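Local coordinates for protein N-isopropylammelide isopropylaminohydrolase (Burkholderia multivorans ATCC 17616, PDB 6NBO) that is an amidohydrolase-family metalloenzyme with a TIM-barrel domain that binds zinc, at residues G206-E209 with G214-L217; L188-I193 with K199-L204; V274-T279 with P285-L290; N92-R97 with P160-L165; I123-D128 with H139-T144. All blocks are in the same frame, centred on the assembly; numbering follows the deposited sequence.

Contact 1. Residues G206-E209 with G214-L217. With EDO (1,2-ethanediol), chain K.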
# COMPACT_ATOMS: atom_id res chain seq x y z
N GLY A 206 11.34 18.62 -8.84
CA GLY A 206 12.56 18.68 -9.61
C GLY A 206 13.36 17.39 -9.50
O GLY A 206 13.86 16.86 -10.50
N ILE A 207 13.49 16.87 -8.29
CA ILE A 207 14.24 15.63 -8.09
C ILE A 207 13.57 14.48 -8.82
O ILE A 207 14.22 13.72 -9.55
CB ILE A 207 14.42 15.33 -6.60
CG1 ILE A 207 15.23 16.44 -5.92
CG2 ILE A 207 15.09 13.94 -6.39
CD1 ILE A 207 15.19 16.37 -4.40
N ALA A 208 12.25 14.34 -8.65
CA ALA A 208 11.55 13.23 -9.29
C ALA A 208 11.64 13.35 -10.81
O ALA A 208 11.84 12.34 -11.50
CB ALA A 208 10.09 13.20 -8.85
N GLU A 209 11.50 14.56 -11.33
CA GLU A 209 11.58 14.76 -12.78
C GLU A 209 12.95 14.36 -13.31
O GLU A 209 13.06 13.80 -14.40
CB GLU A 209 11.29 16.23 -13.11
CG GLU A 209 11.33 16.56 -14.60
CD GLU A 209 9.98 16.44 -15.27
OE1 GLU A 209 9.11 15.70 -14.75
OE2 GLU A 209 9.78 17.09 -16.32
N GLY A 214 7.72 8.96 -10.17
CA GLY A 214 6.54 9.51 -9.54
C GLY A 214 6.80 9.90 -8.10
O GLY A 214 7.90 9.72 -7.56
N LEU A 215 5.76 10.44 -7.47
CA LEU A 215 5.82 10.89 -6.08
C LEU A 215 4.63 10.36 -5.31
O LEU A 215 3.54 10.18 -5.86
CB LEU A 215 5.84 12.42 -5.96
CG LEU A 215 6.96 13.13 -6.71
CD1 LEU A 215 6.48 13.58 -8.09
CD2 LEU A 215 7.44 14.30 -5.89
N ASP A 216 4.84 10.12 -4.02
CA ASP A 216 3.77 9.76 -3.09
C ASP A 216 4.01 10.61 -1.85
O ASP A 216 4.96 10.37 -1.10
CB ASP A 216 3.79 8.26 -2.76
CG ASP A 216 2.64 7.82 -1.86
OD1 ASP A 216 2.21 8.61 -1.00
OD2 ASP A 216 2.17 6.67 -2.02
N LEU A 217 3.14 11.60 -1.64
CA LEU A 217 3.38 12.66 -0.67
C LEU A 217 2.43 12.50 0.52
O LEU A 217 1.22 12.38 0.33
CB LEU A 217 3.19 14.03 -1.33
CG LEU A 217 4.09 14.26 -2.55
CD1 LEU A 217 3.71 15.55 -3.25
CD2 LEU A 217 5.56 14.27 -2.13
C1 EDO K . 6.56 5.65 -11.25
O1 EDO K . 7.75 6.41 -11.43
C2 EDO K . 5.32 6.53 -11.31
O2 EDO K . 4.24 5.70 -10.89

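Contact 2. Residues L188-I193 with K199-L204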
# COMPACT_ATOMS: atom_id res chain seq x y z
N LEU A 188 6.45 15.53 2.55
CA LEU A 188 5.33 15.79 3.44
C LEU A 188 5.10 17.28 3.60
O LEU A 188 6.00 18.10 3.40
CB LEU A 188 5.52 15.14 4.81
CG LEU A 188 6.49 15.72 5.85
CD1 LEU A 188 6.37 14.94 7.16
CD2 LEU A 188 7.94 15.68 5.34
N ASP A 189 3.84 17.62 3.94
CA ASP A 189 3.38 18.89 4.49
C ASP A 189 4.22 20.09 4.06
O ASP A 189 5.02 20.63 4.85
CB ASP A 189 3.33 18.77 6.00
CG ASP A 189 2.46 17.59 6.45
OD1 ASP A 189 1.62 17.14 5.64
OD2 ASP A 189 2.62 17.12 7.59
N PRO A 190 4.01 20.56 2.83
CA PRO A 190 4.84 21.67 2.31
C PRO A 190 4.73 22.94 3.13
O PRO A 190 5.68 23.73 3.16
CB PRO A 190 4.29 21.86 0.88
CG PRO A 190 3.67 20.53 0.53
CD PRO A 190 3.07 20.04 1.83
N CYS A 191 3.60 23.16 3.81
CA CYS A 191 3.47 24.30 4.71
C CYS A 191 3.93 23.97 6.12
O CYS A 191 4.83 24.62 6.67
CB CYS A 191 2.02 24.81 4.75
SG CYS A 191 1.47 25.68 3.27
N ALA A 192 3.31 22.96 6.74
CA ALA A 192 3.48 22.76 8.18
C ALA A 192 4.88 22.27 8.52
O ALA A 192 5.43 22.62 9.58
CB ALA A 192 2.44 21.76 8.69
N ILE A 193 5.47 21.43 7.68
CA ILE A 193 6.80 20.89 7.93
C ILE A 193 7.87 21.69 7.20
O ILE A 193 8.84 22.14 7.81
CB ILE A 193 6.85 19.39 7.56
CG1 ILE A 193 5.99 18.58 8.53
CG2 ILE A 193 8.30 18.89 7.57
CD1 ILE A 193 6.54 18.50 9.94
N LYS A 199 8.72 26.43 -2.54
CA LYS A 199 10.07 25.89 -2.68
C LYS A 199 10.08 24.39 -2.45
O LYS A 199 10.74 23.65 -3.19
CB LYS A 199 11.02 26.59 -1.72
CG LYS A 199 12.47 26.18 -1.91
CD LYS A 199 13.41 27.02 -1.07
CE LYS A 199 14.84 26.47 -1.12
NZ LYS A 199 15.71 27.07 -0.07
N ALA A 200 9.34 23.91 -1.45
CA ALA A 200 9.32 22.48 -1.17
C ALA A 200 8.75 21.69 -2.36
O ALA A 200 9.34 20.69 -2.78
CB ALA A 200 8.52 22.20 0.10
N VAL A 201 7.63 22.14 -2.91
CA VAL A 201 7.04 21.41 -4.02
C VAL A 201 7.97 21.44 -5.23
O VAL A 201 8.13 20.44 -5.94
CB VAL A 201 5.64 21.97 -4.34
CG1 VAL A 201 5.14 21.45 -5.66
CG2 VAL A 201 4.68 21.61 -3.21
N ASP A 202 8.59 22.59 -5.50
CA ASP A 202 9.48 22.68 -6.65
C ASP A 202 10.72 21.80 -6.46
O ASP A 202 11.17 21.15 -7.40
CB ASP A 202 9.88 24.14 -6.88
CG ASP A 202 8.73 24.99 -7.43
OD1 ASP A 202 7.67 24.45 -7.83
OD2 ASP A 202 8.89 26.22 -7.45
N VAL A 203 11.27 21.75 -5.24
CA VAL A 203 12.45 20.91 -5.01
C VAL A 203 12.12 19.44 -5.23
O VAL A 203 12.82 18.72 -5.95
CB VAL A 203 13.03 21.16 -3.61
CG1 VAL A 203 14.00 20.04 -3.21
CG2 VAL A 203 13.75 22.52 -3.55
N LEU A 204 11.03 18.97 -4.62
CA LEU A 204 10.65 17.57 -4.74
C LEU A 204 10.32 17.19 -6.18
O LEU A 204 10.79 16.17 -6.69
CB LEU A 204 9.47 17.28 -3.82
CG LEU A 204 9.76 17.27 -2.33
CD1 LEU A 204 8.45 17.16 -1.55
CD2 LEU A 204 10.70 16.11 -1.99

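Contact 3. Residues V274-T279 with P285-L290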
# COMPACT_ATOMS: atom_id res chain seq x y z
N VAL A 274 -4.49 11.15 -10.09
CA VAL A 274 -3.92 11.17 -8.74
C VAL A 274 -4.81 10.34 -7.82
O VAL A 274 -5.99 10.65 -7.65
CB VAL A 274 -3.78 12.61 -8.23
CG1 VAL A 274 -3.36 12.59 -6.76
CG2 VAL A 274 -2.81 13.39 -9.09
N ALA A 275 -4.24 9.30 -7.22
CA ALA A 275 -4.94 8.46 -6.25
C ALA A 275 -4.74 9.00 -4.84
O ALA A 275 -3.83 9.79 -4.58
CB ALA A 275 -4.43 7.01 -6.33
N VAL A 276 -5.61 8.57 -3.93
CA VAL A 276 -5.49 8.94 -2.53
C VAL A 276 -5.33 7.66 -1.71
O VAL A 276 -5.95 6.64 -1.98
CB VAL A 276 -6.69 9.80 -2.06
CG1 VAL A 276 -8.01 9.01 -2.03
CG2 VAL A 276 -6.39 10.44 -0.70
N VAL A 277 -4.44 7.74 -0.71
CA VAL A 277 -4.25 6.65 0.24
C VAL A 277 -4.99 7.00 1.51
O VAL A 277 -4.81 8.09 2.07
CB VAL A 277 -2.76 6.42 0.54
CG1 VAL A 277 -2.63 5.43 1.69
CG2 VAL A 277 -2.03 5.95 -0.70
N THR A 278 -5.83 6.09 1.99
CA THR A 278 -6.42 6.26 3.31
C THR A 278 -6.07 5.05 4.16
O THR A 278 -6.08 3.92 3.68
CB THR A 278 -7.95 6.47 3.25
OG1 THR A 278 -8.43 6.78 4.57
CG2 THR A 278 -8.69 5.24 2.70
N THR A 279 -5.70 5.31 5.41
CA THR A 279 -5.45 4.25 6.37
C THR A 279 -6.54 4.20 7.43
O THR A 279 -6.43 3.46 8.41
CB THR A 279 -4.07 4.44 7.01
OG1 THR A 279 -4.09 5.60 7.85
CG2 THR A 279 -3.02 4.61 5.91
N PRO A 285 -10.49 13.47 10.82
CA PRO A 285 -11.26 13.42 9.58
C PRO A 285 -10.48 12.75 8.45
O PRO A 285 -9.25 12.84 8.37
CB PRO A 285 -11.56 14.89 9.27
CG PRO A 285 -11.12 15.68 10.48
CD PRO A 285 -10.77 14.71 11.56
N VAL A 286 -11.21 12.06 7.58
CA VAL A 286 -10.59 11.33 6.48
C VAL A 286 -11.33 11.68 5.19
O VAL A 286 -12.48 12.14 5.22
CB VAL A 286 -10.62 9.80 6.73
CG1 VAL A 286 -9.77 9.44 7.94
CG2 VAL A 286 -12.06 9.34 6.92
N PRO A 287 -10.69 11.49 4.04
CA PRO A 287 -11.45 11.55 2.79
C PRO A 287 -12.53 10.48 2.78
O PRO A 287 -12.30 9.32 3.16
CB PRO A 287 -10.39 11.31 1.71
CG PRO A 287 -9.22 10.72 2.42
CD PRO A 287 -9.26 11.24 3.82
N SER A 288 -13.73 10.88 2.40
CA SER A 288 -14.81 9.92 2.21
C SER A 288 -14.48 9.01 1.03
O SER A 288 -14.24 9.49 -0.09
CB SER A 288 -16.13 10.66 1.97
OG SER A 288 -17.11 9.79 1.43
N VAL A 289 -14.43 7.70 1.28
CA VAL A 289 -14.18 6.76 0.19
C VAL A 289 -15.24 6.90 -0.90
O VAL A 289 -14.93 6.93 -2.09
CB VAL A 289 -14.12 5.32 0.74
CG1 VAL A 289 -14.12 4.33 -0.39
CG2 VAL A 289 -12.86 5.15 1.59
N LEU A 290 -16.51 7.04 -0.50
CA LEU A 290 -17.56 7.18 -1.51
C LEU A 290 -17.49 8.51 -2.26
O LEU A 290 -17.84 8.57 -3.44
CB LEU A 290 -18.94 7.01 -0.86
CG LEU A 290 -19.15 5.59 -0.32
CD1 LEU A 290 -20.57 5.41 0.17
CD2 LEU A 290 -18.82 4.55 -1.39
O HOH W 1 -11.48 6.89 4.49

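Contact 4. Residues N92-R97 with P160-L165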
# COMPACT_ATOMS: atom_id res chain seq x y z
N ASN A 92 10.58 11.45 19.53
CA ASN A 92 10.71 10.17 20.21
C ASN A 92 11.31 9.11 19.29
O ASN A 92 12.20 8.35 19.70
CB ASN A 92 9.36 9.69 20.74
CG ASN A 92 9.42 8.27 21.28
OD1 ASN A 92 9.87 8.03 22.40
ND2 ASN A 92 8.97 7.31 20.48
N GLU A 93 10.83 9.05 18.04
CA GLU A 93 11.37 8.08 17.09
C GLU A 93 12.86 8.30 16.86
O GLU A 93 13.64 7.34 16.82
CB GLU A 93 10.61 8.16 15.77
CG GLU A 93 11.14 7.21 14.70
CD GLU A 93 10.37 7.32 13.40
OE1 GLU A 93 10.08 8.46 12.98
OE2 GLU A 93 10.03 6.26 12.82
N ARG A 94 13.28 9.56 16.68
CA ARG A 94 14.68 9.85 16.43
C ARG A 94 15.55 9.45 17.61
O ARG A 94 16.66 8.92 17.43
CB ARG A 94 14.86 11.34 16.09
CG ARG A 94 16.29 11.84 16.17
CD ARG A 94 16.57 13.02 15.24
NE ARG A 94 15.49 14.00 15.17
CZ ARG A 94 14.76 14.23 14.08
NH1 ARG A 94 15.01 13.56 12.96
NH2 ARG A 94 13.79 15.14 14.10
N HIS A 95 15.06 9.66 18.84
CA HIS A 95 15.82 9.24 20.02
C HIS A 95 15.89 7.72 20.13
O HIS A 95 16.92 7.16 20.52
CB HIS A 95 15.20 9.83 21.29
CG HIS A 95 15.82 9.33 22.56
ND1 HIS A 95 15.31 8.26 23.26
CD2 HIS A 95 16.90 9.75 23.26
CE1 HIS A 95 16.05 8.04 24.34
NE2 HIS A 95 17.02 8.93 24.36
N TYR A 96 14.80 7.02 19.78
CA TYR A 96 14.82 5.56 19.82
C TYR A 96 15.89 5.01 18.88
O TYR A 96 16.69 4.15 19.27
CB TYR A 96 13.45 4.99 19.46
CG TYR A 96 13.53 3.51 19.14
CD1 TYR A 96 13.72 2.57 20.16
CD2 TYR A 96 13.45 3.05 17.83
CE1 TYR A 96 13.82 1.22 19.88
CE2 TYR A 96 13.55 1.69 17.54
CZ TYR A 96 13.74 0.78 18.57
OH TYR A 96 13.84 -0.57 18.31
N ARG A 97 15.92 5.50 17.63
CA ARG A 97 16.90 5.03 16.65
C ARG A 97 18.33 5.39 17.02
O ARG A 97 19.27 4.72 16.58
CB ARG A 97 16.56 5.59 15.28
CG ARG A 97 15.38 4.90 14.62
CD ARG A 97 14.99 5.56 13.32
NE ARG A 97 14.26 4.65 12.45
CZ ARG A 97 13.61 5.02 11.35
NH1 ARG A 97 13.60 6.29 10.98
NH2 ARG A 97 12.97 4.11 10.62
N PRO A 160 11.58 11.61 3.19
CA PRO A 160 12.33 12.50 4.10
C PRO A 160 11.46 12.86 5.30
O PRO A 160 10.87 13.95 5.40
CB PRO A 160 12.65 13.69 3.21
CG PRO A 160 11.42 13.79 2.29
CD PRO A 160 10.99 12.34 2.04
N GLN A 161 11.41 11.92 6.26
CA GLN A 161 10.44 11.97 7.35
C GLN A 161 10.54 13.27 8.14
O GLN A 161 9.52 13.79 8.60
CB GLN A 161 10.63 10.76 8.26
CG GLN A 161 9.98 10.86 9.65
CD GLN A 161 8.48 10.62 9.64
OE1 GLN A 161 8.02 9.50 9.87
NE2 GLN A 161 7.72 11.67 9.38
N SER A 162 11.74 13.82 8.30
CA SER A 162 11.92 15.04 9.07
C SER A 162 12.05 16.28 8.21
O SER A 162 12.44 17.33 8.73
CB SER A 162 13.14 14.90 9.99
OG SER A 162 14.30 14.67 9.21
N GLY A 163 11.75 16.19 6.92
CA GLY A 163 11.73 17.34 6.04
C GLY A 163 12.95 17.41 5.13
O GLY A 163 13.96 16.73 5.34
N VAL A 164 12.86 18.26 4.11
CA VAL A 164 13.91 18.44 3.11
C VAL A 164 14.59 19.80 3.24
O VAL A 164 15.82 19.88 3.32
CB VAL A 164 13.34 18.25 1.68
CG1 VAL A 164 14.47 18.37 0.64
CG2 VAL A 164 12.62 16.94 1.57
N LEU A 165 13.80 20.88 3.22
CA LEU A 165 14.37 22.21 3.00
C LEU A 165 15.30 22.64 4.13
O LEU A 165 16.33 23.29 3.88
CB LEU A 165 13.26 23.24 2.83
CG LEU A 165 12.37 23.10 1.59
CD1 LEU A 165 11.43 24.31 1.50
CD2 LEU A 165 13.24 22.99 0.36

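Contact 5. Residues I123-D128 with H139-T144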
# COMPACT_ATOMS: atom_id res chain seq x y z
N ILE A 123 3.38 -4.69 -2.05
CA ILE A 123 3.51 -3.74 -0.95
C ILE A 123 4.14 -2.46 -1.46
O ILE A 123 5.19 -2.50 -2.10
CB ILE A 123 4.36 -4.30 0.20
CG1 ILE A 123 3.82 -5.65 0.71
CG2 ILE A 123 4.50 -3.24 1.32
CD1 ILE A 123 4.66 -6.25 1.88
N ARG A 124 3.52 -1.32 -1.16
CA ARG A 124 4.18 -0.02 -1.27
C ARG A 124 4.61 0.43 0.12
O ARG A 124 3.76 0.63 1.00
CB ARG A 124 3.28 1.04 -1.91
CG ARG A 124 3.94 2.44 -1.92
CD ARG A 124 3.11 3.50 -2.67
NE ARG A 124 3.12 3.27 -4.11
CZ ARG A 124 2.63 4.11 -5.01
NH1 ARG A 124 2.09 5.26 -4.62
NH2 ARG A 124 2.68 3.79 -6.30
N THR A 125 5.91 0.58 0.32
CA THR A 125 6.41 1.01 1.61
C THR A 125 7.18 2.31 1.44
O THR A 125 7.90 2.52 0.47
CB THR A 125 7.33 -0.03 2.27
OG1 THR A 125 7.70 0.44 3.58
CG2 THR A 125 8.60 -0.27 1.44
N HIS A 126 6.97 3.20 2.39
CA HIS A 126 7.84 4.34 2.56
C HIS A 126 9.03 3.90 3.40
O HIS A 126 8.93 2.97 4.20
CB HIS A 126 7.06 5.49 3.21
CG HIS A 126 5.88 5.91 2.39
ND1 HIS A 126 5.81 7.13 1.75
CD2 HIS A 126 4.73 5.26 2.07
CE1 HIS A 126 4.68 7.21 1.07
NE2 HIS A 126 4.00 6.09 1.25
N VAL A 127 10.18 4.52 3.16
CA VAL A 127 11.40 4.22 3.91
C VAL A 127 12.04 5.55 4.26
O VAL A 127 12.19 6.41 3.38
CB VAL A 127 12.38 3.35 3.10
CG1 VAL A 127 13.66 3.12 3.91
CG2 VAL A 127 11.73 2.02 2.73
N ASP A 128 12.42 5.73 5.52
CA ASP A 128 12.97 7.01 5.93
C ASP A 128 14.32 7.23 5.26
O ASP A 128 15.19 6.36 5.29
CB ASP A 128 13.13 7.06 7.45
CG ASP A 128 11.79 7.08 8.18
OD1 ASP A 128 10.74 7.18 7.53
OD2 ASP A 128 11.80 7.00 9.42
N HIS A 139 18.91 0.81 2.27
CA HIS A 139 19.69 -0.39 1.96
C HIS A 139 19.12 -1.63 2.65
O HIS A 139 19.11 -2.72 2.06
CB HIS A 139 21.16 -0.19 2.35
CG HIS A 139 21.90 0.74 1.44
ND1 HIS A 139 21.79 0.69 0.06
CD2 HIS A 139 22.77 1.75 1.71
CE1 HIS A 139 22.55 1.64 -0.47
NE2 HIS A 139 23.15 2.29 0.50
N ARG A 140 18.65 -1.49 3.89
CA ARG A 140 18.07 -2.65 4.58
C ARG A 140 16.78 -3.12 3.92
O ARG A 140 16.56 -4.32 3.77
CB ARG A 140 17.83 -2.32 6.06
CG ARG A 140 19.08 -1.93 6.86
CD ARG A 140 20.09 -3.08 7.00
NE ARG A 140 20.81 -3.37 5.76
CZ ARG A 140 21.94 -2.77 5.38
NH1 ARG A 140 22.51 -3.12 4.23
NH2 ARG A 140 22.49 -1.84 6.14
N VAL A 141 15.92 -2.18 3.52
CA VAL A 141 14.69 -2.58 2.84
C VAL A 141 14.99 -3.13 1.45
O VAL A 141 14.33 -4.07 0.99
CB VAL A 141 13.70 -1.40 2.80
CG1 VAL A 141 12.44 -1.78 2.01
CG2 VAL A 141 13.33 -1.00 4.23
N LEU A 142 16.01 -2.57 0.76
CA LEU A 142 16.40 -3.15 -0.53
C LEU A 142 16.88 -4.59 -0.37
O LEU A 142 16.60 -5.43 -1.24
CB LEU A 142 17.48 -2.30 -1.19
CG LEU A 142 17.06 -0.92 -1.71
CD1 LEU A 142 18.28 -0.11 -2.06
CD2 LEU A 142 16.12 -1.03 -2.91
N ASP A 143 17.62 -4.89 0.71
CA ASP A 143 17.99 -6.28 0.99
C ASP A 143 16.76 -7.15 1.15
O ASP A 143 16.68 -8.25 0.59
CB ASP A 143 18.83 -6.37 2.27
CG ASP A 143 20.22 -5.77 2.14
OD1 ASP A 143 20.70 -5.57 1.01
OD2 ASP A 143 20.84 -5.52 3.20
N THR A 144 15.79 -6.68 1.94
CA THR A 144 14.56 -7.42 2.13
C THR A 144 13.85 -7.66 0.80
O THR A 144 13.39 -8.77 0.53
CB THR A 144 13.64 -6.68 3.10
OG1 THR A 144 14.15 -6.82 4.43
CG2 THR A 144 12.22 -7.23 3.04

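Contact 1. Residues G206-E209 with G214-L217
Leu215 turns CG alongside its own backbone N (chi1 -57°), and with chi2 at 95° this lays its branched end against Ala208. The pair joins helix 197-211 to strand 215-219, the last two elements of a beta-alpha-beta unit of the TIM barrel that starts with strand 184-188. The CB of Ala208 points toward the strand. That methyl lies 3.7 Å from Leu215 CD1 and 3.8 Å from Leu215 CG. Leu215 CD2 is a little farther, 4.1 Å from Ala208 CB, so one small methyl sits against the whole fork of the leucine. The contact is apolar, small and fully buried. Phe205 of the same helix, Val246 of the next strand and Met242 also touch Leu215. Asp216 belongs to the other side of the strand, where its carboxylate meets Arg124 and Ser249. Where the chain enters the strand, Gly214 and Ala208 have their CA atoms 6.2 Å apart. Here a molecule of 1,2-ethanediol, probably carried over from crystallisation, takes a hydrogen bond from the backbone: Gly214 N lies 2.8 Å from EDO O1, with an N-H...O angle of 143°.

Contact 2. Residues L188-I193 with K199-L204
Apolar contacts link Pro190 to Ala200 and Val201. CB of Pro190 points toward the helix, and Pro190 CG lies 4.0 Å from Val201 CG2. Pro190 CB is at nearly the same range, 4.1 Å from Val201 CG2, so one methyl touches both ring atoms. The two side chains cross obliquely. Val201 presents this branch because CG2 lies beside its backbone N, with CG1 anti to that N (chi1 167°). The methyl of Ala200 points toward the loop, and Ala200 CB is 4.3 Å from Pro190 CB. All three residues are buried. The loop that carries Pro190 follows strand 184-188 at the C-terminal end of the TIM-barrel strands and leads into helix 197-211, so the contact folds this beta-alpha loop back over the start of its own helix. Ser229 of helix 223-239 and Leu219 of the neighbouring strand also touch Pro190.

Hydrogen bonds shape the loop itself. Ile193 N reaches Asp189 O at 3.0 Å, closing one turn. Glu221 OE2 takes the N-H groups of both Cys191 and Ala192. Asp189 OD1 accepts a bond from His220 N, and the Asp189 backbone is hydrogen-bonded to that of the zinc ligand His218.

Contact 3. Residues V274-T279 with P285-L290
The backbones of Thr278 and Val286 are the nearest across this contact, with their CA atoms 7.3 Å apart, and side chains and one water make the contact. Segment 274-279 carries the TIM-barrel strand 275-278. Segment 285-290 is the end of the following loop and the first two residues of helix 289-295. Together with strand 299-301 they form one beta-alpha-beta unit of the barrel. Val276 and Thr278, two residues apart on the strand, both point toward the second segment. Val276 CG2 lies 4.2 Å from Pro287 CG, a loose apolar touch. Val276 was deposited in two conformers, so this touch holds for one of them. Thr278 divides its two branches. Its OG1 is anti to its backbone N (chi1 -174°), and Thr278 OG1 lies 4.3 Å from Val286 CB. Its methyl goes to the helix, where Thr278 CG2 is 4.3 Å from Val289 CG2. Leu254 of helix 253-256 also touches Pro287, and Val299 of the next strand touches both Val276 and Thr278. The turn into the helix has its own polar bonds. Ser288 is the N-cap, and its OG caps Ala291 N. The N-H of Val289 goes to Asn329 OD1. Between strand and loop, a water provides the polar link. It donates to Pro287 O at 2.9 Å. The same water lies 3.1 Å from Thr278 OG1, which is also weakly bonded to Ala280 N.

Contact 4. Residues N92-R97 with P160-L165
Glu93 and Gln161 come together round the ammonium of Lys70. Lys70 NZ forms a salt bridge with Glu93 OE2 and a hydrogen bond with Gln161 OE1, and it also pairs with Asp128. This shared partner probably offsets the closeness of two oxygens, since Glu93 OE1 lies 3.9 Å from Gln161 OE1. The carboxylate and amide planes are turned 58° apart. Glu93 OE1 has its own donor, Trp310 NE1. Gln161 CG is part of the touch too, 4.1 Å from Glu93 OE1. Glu93 reaches across with an extended side chain, whereas Gln161 bends at chi2 (78°). Gln161 was deposited in two conformers, and this account holds for one. Segment 160-165 is the loop after strand 153-159, at the C-terminal end of the TIM-barrel strands, where amidohydrolases hold their metals. The Gln161 side chain is about 7 Å from a zinc ion. Helix 89-97, which carries Glu93, comes between the barrel strands 56-66 and 120-128 in the chain. The loop begins with a type I beta turn from Pro160 to Gly163, closed by Gly163 N to Pro160 O at 2.8 Å. Ser162, in this turn, meets Arg94. Ser162 CB lies at the edge of the guanidinium, in its plane, 3.8 Å from Arg94 NH1. Arg94 NH1 has its charged partner elsewhere, in a salt bridge with Asp132 OD2. Within the helix, Glu93 OE2 lies over one face of the Arg97 guanidinium, 3.9 Å above its plane and offset toward the rim.

Contact 5. Residues I123-D128 with H139-T144
A TIM-barrel strand and the helix that follows it meet here through Thr125, Val127 and Val141. Strand 120-128 and helix 136-147 form a beta-alpha-beta unit with strand 153-159. Val127 and Val141 meet tip to tip, with Val127 CG2 3.7 Å from Val141 CG2. The same Val127 CG2 methyl is 3.9 Å from Val141 CG1, so it sits against both branches of the helix valine. Val141 spreads them with CG1 anti to its backbone N (chi1 176°) and CG2 beside it. Thr125 also comes tip to tip, and Thr125 CG2 is 4.2 Å from Val141 CG1. Its hydroxyl is used on the strand itself. Thr125 OG1 donates to His126 O at 2.9 Å, from above the carbonyl plane, 37° out of it. It is also bonded to Leu68 N. On the helix, Arg140 and Asp143 form a salt bridge one turn apart. Arg140 NH1 meets the syn side of Asp143 OD2 at 3.1 Å, and a weak bond from Arg140 NE joins Asp143 OD2 at 3.3 Å. His126 belongs to the other side of the strand, where its ring meets those of the zinc ligands His65 and His218. One side of the strand thus packs on a helix, and on the other His126 faces the metal ligands, the layout of a TIM barrel in the amidohydrolase family.

Overall arrangement
All five contacts belong to the TIM-barrel domain. Contacts 1 and 5 join a strand to a helix; contact 3 joins a strand to the loop and start of the next helix. Contacts 2 and 4 involve loops after strands 184-188 and 153-159, and they touch where Leu165 packs on Ala200 and Val203. Contacts 1 and 2 share helix 197-211, with centres about 11 Å apart. Contact 5 is nested in the chain loop closed by contact 4, tied to it by the Arg97-Asp128 salt bridge. Contacts 2, 1 and 3 then follow in series. Asp216 and Arg124 link contacts 1 and 5. Contacts 3 and 5 have centres about 24 Å apart, on opposite sides of the chain's centre. Gln161 of contact 4 comes nearest to a zinc; contacts 1 and 2 lie farther out.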